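Local coordinates for protein carbohydrate kinase (Agrobacterium tumefaciens, PDB 2NWH) that probably transfers a phosphoryl group from ATP to a sugar or related small molecule, as pfkB-family (ribokinase-like) carbohydrate kinases do, at residues Gly18-Glu23 against Ala28-Ser33; Thr22-Gly27 against Ile98-Gly103. One frame throughout, in Å; residues are numbered along the deposited sequence. Where two conformers were deposited one is given.

In the fold
Both contacts lie at the far end of the small four-stranded sheet that, as in other ribokinase-like kinases, projects from the large alpha/beta domain, with their centres about 31 and 30 Å from the centre of the chain. Contact 1 closes the hairpin of strands 13-20 and 32-39. Contact 2 ties the loop of that hairpin to the turn leaving strand 94-99. Their centres are about 6 Å apart, and both begin from the same piece of chain, sharing T22 and E23; residues 98-103 come in some 70 residues later. N30 accepts a bond from A25, so the loop between the strands is braced from within, while strand 13-20 lies between strands 32-39 and 94-99 and pairs with both.

Contact 1: Gly18-Glu23 against Ala28-Ser33; sequences GMIETE and ASNPGS. With CA (calcium ion), chain C.
E21 reaches across to P31 and G32 at the loop end of a beta hairpin, formed by strands 13-20 and 32-39, in the small four-stranded sheet of this ribokinase-like fold. The backbone holds the register: M19 and S33 form an antiparallel hydrogen-bonded pair, with M19 N 3.1 Å from S33 O and a weaker return bond. Beyond it, E21 N donates to P31 O at 2.9 Å. The E21 side chain then runs out over the partner chain. E21 CB lies 3.7 Å from P31 O, and CG, placed anti to the carbonyl carbon (chi1 -66°), passes over the same oxygen and the CA of G32. CD comes near G32 CA, OE1 faces P31 CB, and E21 OE2 lies 3.5 Å from G32 C; both oxygens bind a calcium ion. OE2 also accepts from a water bonded to S33 OG; a different water, one of two on the calcium, donates to G32 O. On the face of the sheet that carries I20, opposite M19 and S33, I20 CG1 rests 3.8 Å from N30 CB, while N30 OD1 takes bonds from A25 N and a water shared with T22 and E23. The calcium grips the carboxylate unevenly, at 2.4 Å from E21 OE2 and 2.7 Å from E21 OE1.

Contact 2: Thr22-Gly27 against Ile98-Gly103; sequences TETAPG and ILERDG
T24 and E100 join the hairpin loop to the turn after strand 94-99 through one very short hydrogen bond, with T24 OG1 donating to E100 OE2 over 2.5 Å. The carboxylate oxygen accepts through its anti lone pair, the one facing away from OE1. On the threonine, chi1 of -47° leaves OG1 beside the backbone N and turns it to the glutamate, and the two side chains cross at about a right angle. On the glutamate, CG, CD and OE2 all lie close to the hydroxyl: E100 CG is 3.3 Å from T24 OG1. Its second oxygen, OE1, accepts from N104 ND2, so the two ends of the carboxylate are held by different parts of the chain, which should limit its rotation.

Water supplies the second polar link. A single molecule donates to T22 O and to T24 OG1, each at 2.7 Å, and accepts from R101 N at 2.8 Å. T24 OG1 therefore gives its proton to E100 while receiving one from the water, and three residues of the two segments meet at one solvent site.

Van der Waals packing adds little: R101 CB lies 3.7 Å from T22 O, and the two segments together bury 177 Å². The arginine chain runs extended from there.

The second segment is itself folded tightly, G103 N bonding back to E100 O. This is a type I beta turn at the tip of the hairpin between strands 94-99 and 105-111, here tied by a side-chain bond and a bridging water to the loop of the neighbouring hairpin in the same small sheet.

Contact 1: Gly18-Glu23 against Ala28-Ser33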
loop_
_atom_site.group_PDB
_atom_site.type_symbol
_atom_site.label_atom_id
_atom_site.label_comp_id
_atom_site.label_asym_id
_atom_site.label_seq_id
_atom_site.Cartn_x
_atom_site.Cartn_y
_atom_site.Cartn_z
ATOM N N GLY A 18 -5.854 -18.967 -10.762
ATOM C CA GLY A 18 -6.091 -20.290 -11.311
ATOM C C GLY A 18 -4.913 -20.684 -12.195
ATOM O O GLY A 18 -4.504 -19.915 -13.075
ATOM N N MET A 19 -4.326 -21.847 -11.939
ATOM C CA MET A 19 -3.193 -22.267 -12.708
ATOM C C MET A 19 -3.550 -23.517 -13.470
ATOM O O MET A 19 -4.104 -24.450 -12.913
ATOM C CB MET A 19 -1.980 -22.550 -11.799
ATOM C CG MET A 19 -0.750 -23.097 -12.567
ATOM S SD MET A 19 0.796 -23.081 -11.544
ATOM C CE MET A 19 1.198 -21.361 -11.832
ATOM N N ILE A 20 -3.234 -23.507 -14.751
ATOM C CA ILE A 20 -3.377 -24.647 -15.632
ATOM C C ILE A 20 -2.387 -25.759 -15.234
ATOM O O ILE A 20 -1.194 -25.511 -14.957
ATOM C CB ILE A 20 -3.179 -24.227 -17.088
ATOM C CG1 ILE A 20 -4.270 -23.181 -17.496
ATOM C CG2 ILE A 20 -3.165 -25.479 -17.997
ATOM C CD1 ILE A 20 -3.933 -22.397 -18.836
ATOM N N GLU A 21 -2.904 -26.990 -15.224
ATOM C CA GLU A 21 -2.150 -28.144 -14.725
ATOM C C GLU A 21 -1.336 -28.866 -15.782
ATOM O O GLU A 21 -0.465 -29.646 -15.439
ATOM C CB GLU A 21 -3.088 -29.121 -14.036
ATOM C CG GLU A 21 -3.706 -28.579 -12.805
ATOM C CD GLU A 21 -4.924 -29.425 -12.344
ATOM O OE1 GLU A 21 -5.275 -30.434 -13.000
ATOM O OE2 GLU A 21 -5.521 -29.053 -11.307
ATOM N N THR A 22 -1.629 -28.615 -17.050
ATOM C CA THR A 22 -1.053 -29.352 -18.170
ATOM C C THR A 22 -0.546 -28.300 -19.155
ATOM O O THR A 22 -0.474 -27.124 -18.820
ATOM C CB THR A 22 -2.117 -30.246 -18.886
ATOM O OG1 THR A 22 -3.251 -29.446 -19.237
ATOM C CG2 THR A 22 -2.598 -31.330 -17.953
ATOM N N GLU A 23 -0.206 -28.730 -20.366
ATOM C CA GLU A 23 0.101 -27.804 -21.448
ATOM C C GLU A 23 -1.132 -26.943 -21.738
ATOM O O GLU A 23 -2.268 -27.424 -21.700
ATOM C CB GLU A 23 0.529 -28.581 -22.716
ATOM C CG GLU A 23 -0.451 -29.697 -23.120
ATOM C CD GLU A 23 -0.070 -30.434 -24.403
ATOM O OE1 GLU A 23 0.029 -29.787 -25.479
ATOM O OE2 GLU A 23 0.099 -31.677 -24.332
ATOM N N ALA A 28 -9.381 -21.959 -25.035
ATOM C CA ALA A 28 -10.143 -23.189 -24.766
ATOM C C ALA A 28 -10.148 -23.555 -23.261
ATOM O O ALA A 28 -9.510 -22.870 -22.450
ATOM C CB ALA A 28 -9.599 -24.377 -25.644
ATOM N N SER A 29 -10.864 -24.625 -22.898
ATOM C CA SER A 29 -10.856 -25.115 -21.497
ATOM C C SER A 29 -9.565 -25.817 -21.164
ATOM O O SER A 29 -9.013 -26.543 -21.999
ATOM C CB SER A 29 -12.004 -26.092 -21.264
ATOM O OG SER A 29 -12.149 -26.399 -19.897
ATOM N N ASN A 30 -9.129 -25.645 -19.921
ATOM C CA ASN A 30 -7.925 -26.265 -19.414
ATOM C C ASN A 30 -8.200 -26.735 -18.005
ATOM O O ASN A 30 -8.894 -26.044 -17.264
ATOM C CB ASN A 30 -6.793 -25.231 -19.387
ATOM C CG ASN A 30 -6.366 -24.795 -20.779
ATOM O OD1 ASN A 30 -5.354 -25.250 -21.275
ATOM N ND2 ASN A 30 -7.112 -23.883 -21.386
ATOM N N PRO A 31 -7.669 -27.913 -17.625
ATOM C CA PRO A 31 -7.821 -28.294 -16.224
ATOM C C PRO A 31 -6.946 -27.439 -15.322
ATOM O O PRO A 31 -5.752 -27.178 -15.617
ATOM C CB PRO A 31 -7.361 -29.756 -16.195
ATOM C CG PRO A 31 -6.499 -29.911 -17.334
ATOM C CD PRO A 31 -7.004 -28.969 -18.409
ATOM N N GLY A 32 -7.527 -27.022 -14.221
ATOM C CA GLY A 32 -6.819 -26.132 -13.304
ATOM C C GLY A 32 -7.351 -26.187 -11.896
ATOM O O GLY A 32 -8.319 -26.881 -11.611
ATOM N N SER A 33 -6.719 -25.430 -11.011
ATOM C CA SER A 33 -7.148 -25.353 -9.641
ATOM C C SER A 33 -6.920 -23.933 -9.168
ATOM O O SER A 33 -6.074 -23.249 -9.726
ATOM C CB SER A 33 -6.337 -26.334 -8.784
ATOM O OG SER A 33 -4.922 -26.193 -9.012
HETATM CA CA CA C . -7.037 -30.870 -11.017
HETATM O O HOH W 1 -3.490 -28.447 -9.574
HETATM O O HOH W 2 -5.158 -27.983 -21.388
HETATM O O HOH W 3 -8.862 -29.578 -11.986
HETATM O O HOH W 4 -5.835 -30.119 -8.953
#

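Contact 2: Thr22-Gly27 against Ile98-Gly103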
loop_
_atom_site.group_PDB
_atom_site.type_symbol
_atom_site.label_atom_id
_atom_site.label_comp_id
_atom_site.label_asym_id
_atom_site.label_seq_id
_atom_site.Cartn_x
_atom_site.Cartn_y
_atom_site.Cartn_z
ATOM N N THR A 22 -1.629 -28.615 -17.050
ATOM C CA THR A 22 -1.053 -29.352 -18.170
ATOM C C THR A 22 -0.546 -28.300 -19.155
ATOM O O THR A 22 -0.474 -27.124 -18.820
ATOM C CB THR A 22 -2.117 -30.246 -18.886
ATOM O OG1 THR A 22 -3.251 -29.446 -19.237
ATOM C CG2 THR A 22 -2.598 -31.330 -17.953
ATOM N N GLU A 23 -0.206 -28.730 -20.366
ATOM C CA GLU A 23 0.101 -27.804 -21.448
ATOM C C GLU A 23 -1.132 -26.943 -21.738
ATOM O O GLU A 23 -2.268 -27.424 -21.700
ATOM C CB GLU A 23 0.529 -28.581 -22.716
ATOM C CG GLU A 23 -0.451 -29.697 -23.120
ATOM C CD GLU A 23 -0.070 -30.434 -24.403
ATOM O OE1 GLU A 23 0.029 -29.787 -25.479
ATOM O OE2 GLU A 23 0.099 -31.677 -24.332
ATOM N N THR A 24 -0.912 -25.675 -22.054
ATOM C CA THR A 24 -2.008 -24.753 -22.348
ATOM C C THR A 24 -2.679 -25.045 -23.693
ATOM O O THR A 24 -1.994 -25.197 -24.719
ATOM C CB THR A 24 -1.464 -23.346 -22.414
ATOM O OG1 THR A 24 -0.613 -23.140 -21.275
ATOM C CG2 THR A 24 -2.621 -22.276 -22.478
ATOM N N ALA A 25 -4.009 -25.111 -23.676
ATOM C CA ALA A 25 -4.839 -25.019 -24.878
ATOM C C ALA A 25 -5.425 -23.614 -24.960
ATOM O O ALA A 25 -6.424 -23.300 -24.270
ATOM C CB ALA A 25 -5.968 -26.088 -24.864
ATOM N N PRO A 26 -4.796 -22.728 -25.770
ATOM C CA PRO A 26 -5.278 -21.352 -25.848
ATOM C C PRO A 26 -6.706 -21.246 -26.381
ATOM O O PRO A 26 -7.139 -22.075 -27.193
ATOM C CB PRO A 26 -4.296 -20.684 -26.825
ATOM C CG PRO A 26 -3.713 -21.796 -27.596
ATOM C CD PRO A 26 -3.628 -22.951 -26.653
ATOM N N GLY A 27 -7.429 -20.250 -25.894
ATOM C CA GLY A 27 -8.795 -19.981 -26.300
ATOM C C GLY A 27 -9.714 -21.141 -26.039
ATOM O O GLY A 27 -10.699 -21.329 -26.760
ATOM N N ILE A 98 -5.800 -16.098 -14.622
ATOM C CA ILE A 98 -5.557 -17.468 -15.045
ATOM C C ILE A 98 -4.122 -17.524 -15.605
ATOM O O ILE A 98 -3.768 -16.739 -16.489
ATOM C CB ILE A 98 -6.626 -17.907 -16.043
ATOM C CG1 ILE A 98 -8.033 -17.939 -15.371
ATOM C CG2 ILE A 98 -6.195 -19.211 -16.754
ATOM C CD1 ILE A 98 -9.141 -18.335 -16.336
ATOM N N LEU A 99 -3.319 -18.437 -15.076
ATOM C CA LEU A 99 -1.892 -18.603 -15.434
ATOM C C LEU A 99 -1.645 -19.961 -16.075
ATOM O O LEU A 99 -2.331 -20.965 -15.767
ATOM C CB LEU A 99 -1.011 -18.532 -14.184
ATOM C CG LEU A 99 -0.680 -17.236 -13.433
ATOM C CD1 LEU A 99 -1.915 -16.564 -12.959
ATOM C CD2 LEU A 99 0.218 -17.655 -12.246
ATOM N N GLU A 100 -0.666 -19.987 -16.968
ATOM C CA GLU A 100 -0.146 -21.231 -17.539
ATOM C C GLU A 100 0.574 -21.998 -16.439
ATOM O O GLU A 100 0.872 -21.436 -15.384
ATOM C CB GLU A 100 0.819 -20.883 -18.680
ATOM C CG GLU A 100 0.072 -20.197 -19.849
ATOM C CD GLU A 100 0.889 -20.187 -21.119
ATOM O OE1 GLU A 100 1.524 -19.139 -21.361
ATOM O OE2 GLU A 100 0.893 -21.208 -21.860
ATOM N N ARG A 101 0.870 -23.272 -16.680
ATOM C CA ARG A 101 1.583 -24.104 -15.697
ATOM C C ARG A 101 2.974 -23.540 -15.342
ATOM O O ARG A 101 3.511 -23.799 -14.243
ATOM C CB ARG A 101 1.759 -25.521 -16.273
ATOM C CG ARG A 101 2.018 -26.558 -15.225
ATOM C CD ARG A 101 2.421 -27.865 -15.878
ATOM N NE ARG A 101 2.637 -28.910 -14.892
ATOM C CZ ARG A 101 3.073 -30.137 -15.173
ATOM N NH1 ARG A 101 3.309 -30.489 -16.428
ATOM N NH2 ARG A 101 3.219 -31.027 -14.186
ATOM N N ASP A 102 3.566 -22.818 -16.289
ATOM C CA ASP A 102 4.887 -22.210 -16.114
ATOM C C ASP A 102 4.861 -20.859 -15.427
ATOM O O ASP A 102 5.879 -20.153 -15.398
ATOM C CB ASP A 102 5.605 -22.121 -17.488
ATOM C CG ASP A 102 5.013 -21.055 -18.405
ATOM O OD1 ASP A 102 4.045 -20.360 -18.018
ATOM O OD2 ASP A 102 5.501 -20.918 -19.547
ATOM N N GLY A 103 3.691 -20.491 -14.903
ATOM C CA GLY A 103 3.436 -19.199 -14.282
ATOM C C GLY A 103 3.143 -18.013 -15.192
ATOM O O GLY A 103 2.891 -16.921 -14.705
HETATM O O HOH W 5 0.351 -24.557 -19.146
#